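Local coordinates for coelenterazine-binding protein with bound coelenterazine (Renilla muelleri, PDB 2HPS) that binds coelenterazine and, in a calcium-dependent way, makes this luciferin available for reaction with luciferase and oxygen, at residues A[99-104]-A[163-168]; A[119-124]-A[142-147]. All blocks are in the same frame, centred on the assembly; numbering follows the deposited sequence. Where two conformers were deposited one is given.

Contact 1: A[99-104]-A[163-168]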
HETATM    1  N   MSE A  99      -1.505   5.274 -13.529  1.00 15.50           N
HETATM    2  CA  MSE A  99      -0.619   4.121 -13.470  1.00 16.11           C
HETATM    3  C   MSE A  99      -0.196   3.848 -12.035  1.00 15.48           C
HETATM    4  O   MSE A  99       0.017   2.692 -11.658  1.00 14.80           O
HETATM    5  CB  MSE A  99       0.614   4.321 -14.349  1.00 16.99           C
HETATM    6  CG  MSE A  99       0.345   4.140 -15.813  1.00 21.71           C
HETATM    7 SE   MSE A  99      -0.358   2.336 -16.231  1.00 34.22          SE
HETATM    8  CE  MSE A  99       0.693   1.277 -15.183  1.00 23.90           C
ATOM      9  N   ALA A 100      -0.081   4.914 -11.233  1.00 14.94           N
ATOM     10  CA  ALA A 100       0.377   4.780  -9.838  1.00 14.73           C
ATOM     11  C   ALA A 100      -0.557   3.997  -8.916  1.00 15.29           C
ATOM     12  O   ALA A 100      -0.127   3.500  -7.860  1.00 15.14           O
ATOM     13  CB  ALA A 100       0.657   6.141  -9.243  1.00 14.51           C
ATOM     14  N   VAL A 101      -1.831   3.881  -9.302  1.00 14.91           N
ATOM     15  CA  VAL A 101      -2.795   3.161  -8.454  1.00 15.61           C
ATOM     16  C   VAL A 101      -3.065   1.731  -8.905  1.00 15.43           C
ATOM     17  O   VAL A 101      -3.809   0.987  -8.261  1.00 15.47           O
ATOM     18  CB  VAL A 101      -4.119   3.942  -8.291  1.00 14.43           C
ATOM     19  CG1 VAL A 101      -3.825   5.328  -7.698  1.00 14.32           C
ATOM     20  CG2 VAL A 101      -4.874   4.054  -9.628  1.00 16.31           C
ATOM     21  N   ILE A 102      -2.452   1.351 -10.024  1.00 16.18           N
ATOM     22  CA  ILE A 102      -2.590  -0.005 -10.545  1.00 16.31           C
ATOM     23  C   ILE A 102      -2.229  -1.084  -9.520  1.00 16.76           C
ATOM     24  O   ILE A 102      -2.949  -2.072  -9.366  1.00 15.83           O
ATOM     25  CB  ILE A 102      -1.813  -0.129 -11.892  1.00 16.29           C
ATOM     26  CG1 ILE A 102      -2.500   0.741 -12.955  1.00 16.10           C
ATOM     27  CG2 ILE A 102      -1.636  -1.575 -12.316  1.00 17.08           C
ATOM     28  CD1 ILE A 102      -3.896   0.233 -13.430  1.00 17.25           C
ATOM     29  N   GLN A 103      -1.139  -0.879  -8.789  1.00 16.91           N
ATOM     30  CA  GLN A 103      -0.744  -1.806  -7.749  1.00 17.15           C
ATOM     31  C   GLN A 103      -1.861  -2.003  -6.710  1.00 16.89           C
ATOM     32  O   GLN A 103      -2.186  -3.136  -6.327  1.00 17.35           O
ATOM     33  CB  GLN A 103       0.517  -1.268  -7.087  1.00 18.20           C
ATOM     34  CG  GLN A 103       1.245  -2.228  -6.208  1.00 17.90           C
ATOM     35  CD  GLN A 103       2.438  -1.550  -5.539  1.00 20.90           C
ATOM     36  OE1 GLN A 103       2.526  -0.313  -5.477  1.00 21.50           O
ATOM     37  NE2 GLN A 103       3.369  -2.354  -5.058  1.00 17.62           N
ATOM     38  N   SER A 104      -2.471  -0.902  -6.275  1.00 15.78           N
ATOM     39  CA  SER A 104      -3.522  -0.972  -5.276  1.00 15.82           C
ATOM     40  C   SER A 104      -4.782  -1.628  -5.834  1.00 15.13           C
ATOM     41  O   SER A 104      -5.487  -2.313  -5.115  1.00 14.45           O
ATOM     42  CB  SER A 104      -3.839   0.422  -4.740  1.00 15.84           C
ATOM     43  OG  SER A 104      -2.774   0.911  -3.932  1.00 19.56           O
ATOM     44  N   THR A 163      -9.319   6.369  -0.899  1.00 12.64           N
ATOM     45  CA  THR A 163      -8.293   6.222   0.146  1.00 11.89           C
ATOM     46  C   THR A 163      -6.895   6.095  -0.470  1.00 12.35           C
ATOM     47  O   THR A 163      -5.956   6.774  -0.036  1.00 11.00           O
ATOM     48  CB  THR A 163      -8.606   5.025   1.064  1.00 13.01           C
ATOM     49  OG1 THR A 163      -9.774   5.351   1.832  1.00 13.25           O
ATOM     50  CG2 THR A 163      -7.441   4.763   2.048  1.00 12.15           C
ATOM     51  N   VAL A 164      -6.772   5.252  -1.492  1.00 11.31           N
ATOM     52  CA  VAL A 164      -5.467   5.071  -2.155  1.00 12.00           C
ATOM     53  C   VAL A 164      -4.947   6.394  -2.702  1.00 11.96           C
ATOM     54  O   VAL A 164      -3.795   6.772  -2.476  1.00 12.52           O
ATOM     55  CB  VAL A 164      -5.572   4.032  -3.294  1.00 11.93           C
ATOM     56  CG1 VAL A 164      -4.306   4.011  -4.112  1.00 13.59           C
ATOM     57  CG2 VAL A 164      -5.868   2.650  -2.705  1.00 12.34           C
ATOM     58  N   ASN A 165      -5.781   7.120  -3.438  1.00 12.75           N
ATOM     59  CA  ASN A 165      -5.350   8.417  -3.961  1.00 12.66           C
ATOM     60  C   ASN A 165      -4.971   9.406  -2.873  1.00 13.23           C
ATOM     61  O   ASN A 165      -3.992  10.137  -2.999  1.00 13.56           O
ATOM     62  CB  ASN A 165      -6.426   8.989  -4.884  1.00 13.53           C
ATOM     63  CG  ASN A 165      -6.313   8.430  -6.280  1.00 14.91           C
ATOM     64  OD1 ASN A 165      -5.391   8.795  -7.012  1.00 16.72           O
ATOM     65  ND2 ASN A 165      -7.229   7.540  -6.659  1.00 17.20           N
ATOM     66  N   ASP A 166      -5.755   9.434  -1.801  1.00 12.90           N
ATOM     67  CA  ASP A 166      -5.467  10.380  -0.738  1.00 14.08           C
ATOM     68  C   ASP A 166      -4.136  10.030  -0.049  1.00 13.43           C
ATOM     69  O   ASP A 166      -3.309  10.913   0.213  1.00 13.34           O
ATOM     70  CB  ASP A 166      -6.638  10.207   0.241  0.65 14.73           C
ATOM     71  CG  ASP A 166      -6.574  11.120   1.426  0.65 16.99           C
ATOM     72  OD1 ASP A 166      -5.638  11.949   1.521  0.65 17.88           O
ATOM     73  OD2 ASP A 166      -7.501  10.992   2.260  0.65 18.73           O
ATOM     74  N   PHE A 167      -3.918   8.745   0.194  1.00 12.86           N
ATOM     75  CA  PHE A 167      -2.652   8.321   0.796  1.00 12.04           C
ATOM     76  C   PHE A 167      -1.466   8.623  -0.123  1.00 12.22           C
ATOM     77  O   PHE A 167      -0.474   9.194   0.314  1.00 11.92           O
ATOM     78  CB  PHE A 167      -2.689   6.847   1.145  1.00 12.14           C
ATOM     79  CG  PHE A 167      -1.457   6.390   1.891  1.00 11.92           C
ATOM     80  CD1 PHE A 167      -1.356   6.598   3.265  1.00 12.38           C
ATOM     81  CD2 PHE A 167      -0.397   5.790   1.222  1.00 13.31           C
ATOM     82  CE1 PHE A 167      -0.215   6.203   3.974  1.00 13.43           C
ATOM     83  CE2 PHE A 167       0.761   5.384   1.927  1.00 12.48           C
ATOM     84  CZ  PHE A 167       0.845   5.580   3.302  1.00 13.02           C
ATOM     85  N   LEU A 168      -1.575   8.244  -1.396  1.00 11.81           N
ATOM     86  CA  LEU A 168      -0.430   8.361  -2.308  1.00 12.36           C
ATOM     87  C   LEU A 168      -0.095   9.788  -2.741  1.00 12.19           C
ATOM     88  O   LEU A 168       1.087  10.108  -2.925  1.00 13.58           O
ATOM     89  CB  LEU A 168      -0.630   7.458  -3.538  1.00 12.27           C
ATOM     90  CG  LEU A 168      -0.514   5.947  -3.312  1.00 13.92           C
ATOM     91  CD1 LEU A 168      -0.788   5.260  -4.652  1.00 17.09           C
ATOM     92  CD2 LEU A 168       0.851   5.530  -2.742  1.00 14.73           C
TER

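Contact 2: A[119-124]-A[142-147]. With CTZ (c2-hydroxy-coelenterazine), chain B.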
ATOM      1  N   VAL A 119     -15.922  -5.359  -0.945  1.00 16.87           N
ATOM      2  CA  VAL A 119     -15.200  -6.240  -0.020  1.00 16.49           C
ATOM      3  C   VAL A 119     -15.777  -6.123   1.394  1.00 16.20           C
ATOM      4  O   VAL A 119     -16.027  -5.025   1.880  1.00 16.54           O
ATOM      5  CB  VAL A 119     -13.642  -5.989  -0.028  1.00 16.23           C
ATOM      6  CG1 VAL A 119     -13.050  -6.202  -1.427  1.00 16.13           C
ATOM      7  CG2 VAL A 119     -13.273  -4.599   0.484  1.00 15.55           C
ATOM      8  N   SER A 120     -16.008  -7.261   2.038  1.00 16.71           N
ATOM      9  CA  SER A 120     -16.534  -7.292   3.398  1.00 17.08           C
ATOM     10  C   SER A 120     -15.389  -7.290   4.408  1.00 17.26           C
ATOM     11  O   SER A 120     -14.213  -7.468   4.044  1.00 17.01           O
ATOM     12  CB  SER A 120     -17.325  -8.585   3.606  1.00 16.88           C
ATOM     13  OG  SER A 120     -16.431  -9.703   3.545  1.00 19.87           O
ATOM     14  N   LEU A 121     -15.751  -7.152   5.687  1.00 16.98           N
ATOM     15  CA  LEU A 121     -14.750  -7.246   6.742  1.00 17.23           C
ATOM     16  C   LEU A 121     -13.984  -8.583   6.726  1.00 16.73           C
ATOM     17  O   LEU A 121     -12.751  -8.560   6.746  1.00 15.89           O
ATOM     18  CB  LEU A 121     -15.341  -6.933   8.125  1.00 17.12           C
ATOM     19  CG  LEU A 121     -14.414  -7.151   9.326  1.00 17.74           C
ATOM     20  CD1 LEU A 121     -13.178  -6.251   9.280  1.00 17.19           C
ATOM     21  CD2 LEU A 121     -15.227  -6.903  10.616  1.00 19.00           C
ATOM     22  N   PRO A 122     -14.688  -9.740   6.730  1.00 17.15           N
ATOM     23  CA  PRO A 122     -13.934 -10.999   6.671  1.00 17.52           C
ATOM     24  C   PRO A 122     -12.917 -11.052   5.521  1.00 17.56           C
ATOM     25  O   PRO A 122     -11.779 -11.483   5.721  1.00 17.95           O
ATOM     26  CB  PRO A 122     -15.033 -12.048   6.472  1.00 17.75           C
ATOM     27  CG  PRO A 122     -16.200 -11.464   7.200  1.00 17.67           C
ATOM     28  CD  PRO A 122     -16.142  -9.991   6.872  1.00 17.09           C
ATOM     29  N   GLU A 123     -13.318 -10.602   4.336  1.00 16.50           N
ATOM     30  CA  GLU A 123     -12.416 -10.599   3.176  1.00 16.73           C
ATOM     31  C   GLU A 123     -11.176  -9.724   3.392  1.00 16.23           C
ATOM     32  O   GLU A 123     -10.028 -10.141   3.156  1.00 15.18           O
ATOM     33  CB  GLU A 123     -13.160 -10.090   1.940  1.00 17.01           C
ATOM     34  CG  GLU A 123     -14.089 -11.130   1.348  1.00 19.42           C
ATOM     35  CD  GLU A 123     -14.904 -10.577   0.197  1.00 22.63           C
ATOM     36  OE1 GLU A 123     -15.515  -9.493   0.347  1.00 21.93           O
ATOM     37  OE2 GLU A 123     -14.920 -11.229  -0.862  1.00 24.13           O
ATOM     38  N   PHE A 124     -11.450  -8.504   3.830  1.00 15.05           N
ATOM     39  CA  PHE A 124     -10.457  -7.459   4.056  1.00 14.62           C
ATOM     40  C   PHE A 124      -9.486  -7.885   5.157  1.00 14.63           C
ATOM     41  O   PHE A 124      -8.271  -7.803   4.981  1.00 14.74           O
ATOM     42  CB  PHE A 124     -11.228  -6.215   4.453  1.00 14.38           C
ATOM     43  CG  PHE A 124     -10.391  -5.000   4.705  1.00 13.57           C
ATOM     44  CD1 PHE A 124     -10.321  -3.980   3.746  1.00 15.33           C
ATOM     45  CD2 PHE A 124      -9.743  -4.822   5.930  1.00 14.84           C
ATOM     46  CE1 PHE A 124      -9.576  -2.810   4.002  1.00 16.42           C
ATOM     47  CE2 PHE A 124      -9.002  -3.665   6.186  1.00 15.95           C
ATOM     48  CZ  PHE A 124      -8.927  -2.663   5.236  1.00 17.76           C
ATOM     49  N   THR A 142      -9.980  -2.077  12.862  1.00 15.63           N
ATOM     50  CA  THR A 142      -9.929  -0.618  12.917  1.00 17.07           C
ATOM     51  C   THR A 142      -9.725  -0.030  11.525  1.00 16.37           C
ATOM     52  O   THR A 142     -10.400   0.933  11.144  1.00 16.24           O
ATOM     53  CB  THR A 142      -8.830  -0.119  13.877  1.00 17.40           C
ATOM     54  OG1 THR A 142      -9.204  -0.442  15.224  1.00 19.25           O
ATOM     55  CG2 THR A 142      -8.630   1.381  13.734  1.00 19.56           C
ATOM     56  N   CYS A 143      -8.793  -0.625  10.774  1.00 15.77           N
ATOM     57  CA  CYS A 143      -8.476  -0.174   9.431  1.00 15.52           C
ATOM     58  C   CYS A 143      -9.715  -0.270   8.505  1.00 15.85           C
ATOM     59  O   CYS A 143     -10.084   0.716   7.817  1.00 16.29           O
ATOM     60  CB  CYS A 143      -7.286  -0.980   8.882  1.00 15.69           C
ATOM     61  SG  CYS A 143      -6.678  -0.419   7.261  1.00 14.58           S
ATOM     62  N   PHE A 144     -10.356  -1.437   8.510  1.00 15.53           N
ATOM     63  CA  PHE A 144     -11.588  -1.649   7.741  1.00 15.55           C
ATOM     64  C   PHE A 144     -12.631  -0.599   8.102  1.00 15.52           C
ATOM     65  O   PHE A 144     -13.232   0.027   7.218  1.00 15.68           O
ATOM     66  CB  PHE A 144     -12.191  -3.029   8.024  1.00 15.98           C
ATOM     67  CG  PHE A 144     -13.516  -3.254   7.326  1.00 16.04           C
ATOM     68  CD1 PHE A 144     -13.558  -3.707   6.004  1.00 17.44           C
ATOM     69  CD2 PHE A 144     -14.724  -2.950   7.972  1.00 16.85           C
ATOM     70  CE1 PHE A 144     -14.782  -3.884   5.332  1.00 16.39           C
ATOM     71  CE2 PHE A 144     -15.958  -3.122   7.311  1.00 16.47           C
ATOM     72  CZ  PHE A 144     -15.984  -3.596   5.997  1.00 16.86           C
ATOM     73  N   ASN A 145     -12.873  -0.444   9.409  1.00 15.19           N
ATOM     74  CA  ASN A 145     -13.922   0.469   9.871  1.00 15.42           C
ATOM     75  C   ASN A 145     -13.732   1.903   9.367  1.00 15.31           C
ATOM     76  O   ASN A 145     -14.683   2.562   8.957  1.00 15.67           O
ATOM     77  CB  ASN A 145     -14.000   0.433  11.398  1.00 15.27           C
ATOM     78  CG  ASN A 145     -15.191   1.215  11.938  1.00 15.56           C
ATOM     79  OD1 ASN A 145     -16.340   0.944  11.555  1.00 16.39           O
ATOM     80  ND2 ASN A 145     -14.924   2.185  12.823  1.00 16.25           N
ATOM     81  N   THR A 146     -12.492   2.383   9.380  1.00 15.14           N
ATOM     82  CA  THR A 146     -12.188   3.709   8.880  1.00 15.40           C
ATOM     83  C   THR A 146     -12.342   3.806   7.346  1.00 14.96           C
ATOM     84  O   THR A 146     -12.919   4.770   6.829  1.00 14.58           O
ATOM     85  CB  THR A 146     -10.777   4.181   9.342  1.00 15.12           C
ATOM     86  OG1 THR A 146     -10.697   4.178  10.790  1.00 16.09           O
ATOM     87  CG2 THR A 146     -10.484   5.587   8.795  1.00 15.34           C
ATOM     88  N   LEU A 147     -11.846   2.806   6.618  1.00 14.05           N
ATOM     89  CA  LEU A 147     -11.912   2.844   5.157  1.00 14.58           C
ATOM     90  C   LEU A 147     -13.330   2.678   4.629  1.00 14.69           C
ATOM     91  O   LEU A 147     -13.641   3.087   3.509  1.00 14.76           O
ATOM     92  CB  LEU A 147     -10.999   1.780   4.555  1.00 14.20           C
ATOM     93  CG  LEU A 147      -9.619   2.288   4.129  1.00 14.05           C
ATOM     94  CD1 LEU A 147      -8.847   2.860   5.284  1.00 14.79           C
ATOM     95  CD2 LEU A 147      -8.832   1.128   3.548  1.00 13.15           C
TER
HETATM   96  N1  CTZ B 187      -0.199  -2.927   2.609  1.00 13.65           N
HETATM   97  C2  CTZ B 187       0.857  -3.750   2.850  1.00 13.29           C
HETATM   98  C3  CTZ B 187       0.941  -3.754   4.311  1.00 12.47           C
HETATM   99  N4  CTZ B 187      -0.011  -2.996   4.850  1.00 13.91           N
HETATM  100  C5  CTZ B 187      -0.306  -2.708   6.134  1.00 11.67           C
HETATM  101  C6  CTZ B 187      -1.369  -1.840   6.398  1.00 12.38           C
HETATM  102  N7  CTZ B 187      -2.099  -1.305   5.396  1.00 12.96           N
HETATM  103  C8  CTZ B 187      -1.836  -1.583   4.101  1.00 13.70           C
HETATM  104  C9  CTZ B 187      -0.696  -2.484   3.810  1.00 12.94           C
HETATM  105  C10 CTZ B 187       1.711  -4.450   1.819  1.00 13.68           C
HETATM  106  C11 CTZ B 187       2.393  -3.369   1.018  1.00 13.90           C
HETATM  107  C12 CTZ B 187       2.054  -3.188  -0.321  1.00 13.04           C
HETATM  108  C13 CTZ B 187       2.652  -2.193  -1.084  1.00 16.02           C
HETATM  109  C14 CTZ B 187       3.611  -1.375  -0.479  1.00 16.20           C
HETATM  110  C15 CTZ B 187       3.953  -1.541   0.871  1.00 15.55           C
HETATM  111  C16 CTZ B 187       3.341  -2.544   1.627  1.00 14.78           C
HETATM  112  O17 CTZ B 187       4.195  -0.399  -1.220  1.00 16.86           O
HETATM  113  O18 CTZ B 187       1.814  -4.391   5.020  1.00 13.35           O
HETATM  114  C19 CTZ B 187      -1.722  -1.539   7.804  1.00 12.99           C
HETATM  115  C20 CTZ B 187      -0.747  -1.427   8.798  1.00 11.75           C
HETATM  116  C21 CTZ B 187      -1.117  -1.156  10.113  1.00 13.48           C
HETATM  117  C22 CTZ B 187      -2.471  -1.011  10.447  1.00 12.43           C
HETATM  118  C23 CTZ B 187      -3.451  -1.135   9.473  1.00 13.74           C
HETATM  119  C24 CTZ B 187      -3.079  -1.404   8.150  1.00 14.40           C
HETATM  120  O25 CTZ B 187      -2.801  -0.754  11.742  1.00 12.87           O
HETATM  121  C26 CTZ B 187      -2.616  -0.984   2.945  1.00 13.73           C
HETATM  122  C27 CTZ B 187      -3.839  -1.826   2.691  1.00 15.55           C
HETATM  123  C28 CTZ B 187      -3.990  -2.552   1.511  1.00 17.71           C
HETATM  124  C29 CTZ B 187      -5.143  -3.314   1.318  1.00 17.01           C
HETATM  125  C30 CTZ B 187      -6.128  -3.355   2.317  1.00 15.99           C
HETATM  126  C31 CTZ B 187      -5.983  -2.617   3.491  1.00 16.54           C
HETATM  127  C32 CTZ B 187      -4.834  -1.844   3.675  1.00 16.58           C

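Contact 1: A[99-104]-A[163-168]
Val164 meets Ser104 with both of its methyl groups. Its CG1 lies 3.5 Å from Ser104 OG, and its CG2 lies 3.6 Å from Ser104 CB. The serine thus presents its whole short side chain to the fork of the valine. CG1 sits anti to the backbone N of Val164 (chi1 171°), and from there it also reaches Val101. The two valines cross obliquely, with Val101 CG1 at 3.9 Å from Val164 CG1. The same Val101 methyl is the hub of its side of the contact. It lies 3.9 Å from Asn165 OD1, whose side chain crosses it at about a right angle, and 4.3 Å from Leu168 CD1. Asn165 ND2 donates a hydrogen bond to Leu161 O, one turn earlier. Leu168 CD1 also packs against a carbonyl, 3.7 Å from Ala100 O.

A type I turn from Met99 to Ile102 holds Ala100 and Val101 in its corner, just before helix 102-111 starts. The CB atoms of Ala100, Val101 and Ser104 point toward helix 157-169. Beyond the pair, Phe180 of helix 175-180 packs on Val164, and Arg19 of helix 6-21 packs on Leu168. The contact joins the start of the third EF-hand to the second helix of the fourth. No hydrogen bond crosses it: methyl groups lie in van der Waals contact with one another and with Ser104 OG, Asn165 OD1 and Ala100 O.

Contact 2: A[119-124]-A[142-147]
Phe144 lays one face of its ring against Leu121. Leu121 CB stands 3.9 Å from the Phe144 ring centroid, almost on the ring normal, in a CH-pi contact. Leu121 CD1 covers the inner end of the same ring, 3.6 Å from Phe144 CG. The edge of Phe144 turns to the face of Phe124, a T-shaped pair with ring planes at 76° and Phe144 CD1 3.7 Å from Phe124 CG. Phe144 CB adds a second CH-pi contact over the Phe124 face. Both phenylalanines hold CG anti to the backbone N (chi1 -179° for Phe124, 176° for Phe144), which brings the two rings together.

Cys143 SG lies at the Phe124 edge, 3.8 Å from Phe124 CZ, and Leu147 CD2 is near that edge too. Phe124 CZ also reaches the bound c2-hydroxy-coelenterazine, 3.4 Å from its C31, and Cys143 SG lies 3.8 Å from its C24. Ser120 and Glu123 form a capping box at the start of helix 121-131: Ser120 N gives a 2.8 Å bond to Glu123 OE1, and the return bond from Glu123 N to Ser120 OG is weak. Glu123 is a likely ligand of the first calcium site.

With an alanine at Phe144, the Phe124 face would probably lose its edge partner and a gap would open beside Leu121. The contact is apolar and aromatic, and through the pocket residues Phe124 and Cys143 it links the EF-hand pair to the luciferin.

From the N terminus, the chain first passes the helices from 6-21 to 95-99, the last of which runs into 99-104. Helix 102-111 leads through the third EF-hand loop to strand 118-120 and helix 121-131. Contact 2 closes a short loop here, from 119-124 to 142-147, bringing helix 137-147 against the start of helix 121-131. The chain continues through the fourth EF-hand loop and strand 154-156 into helix 157-169. There contact 1 closes the larger loop, with contact 2 nested inside it. Their centres are about 17 Å apart, but they touch where Thr163 OG1 packs 3.8 Å from Leu147 CG. Together they tie EF-hands 3 and 4 into one pair.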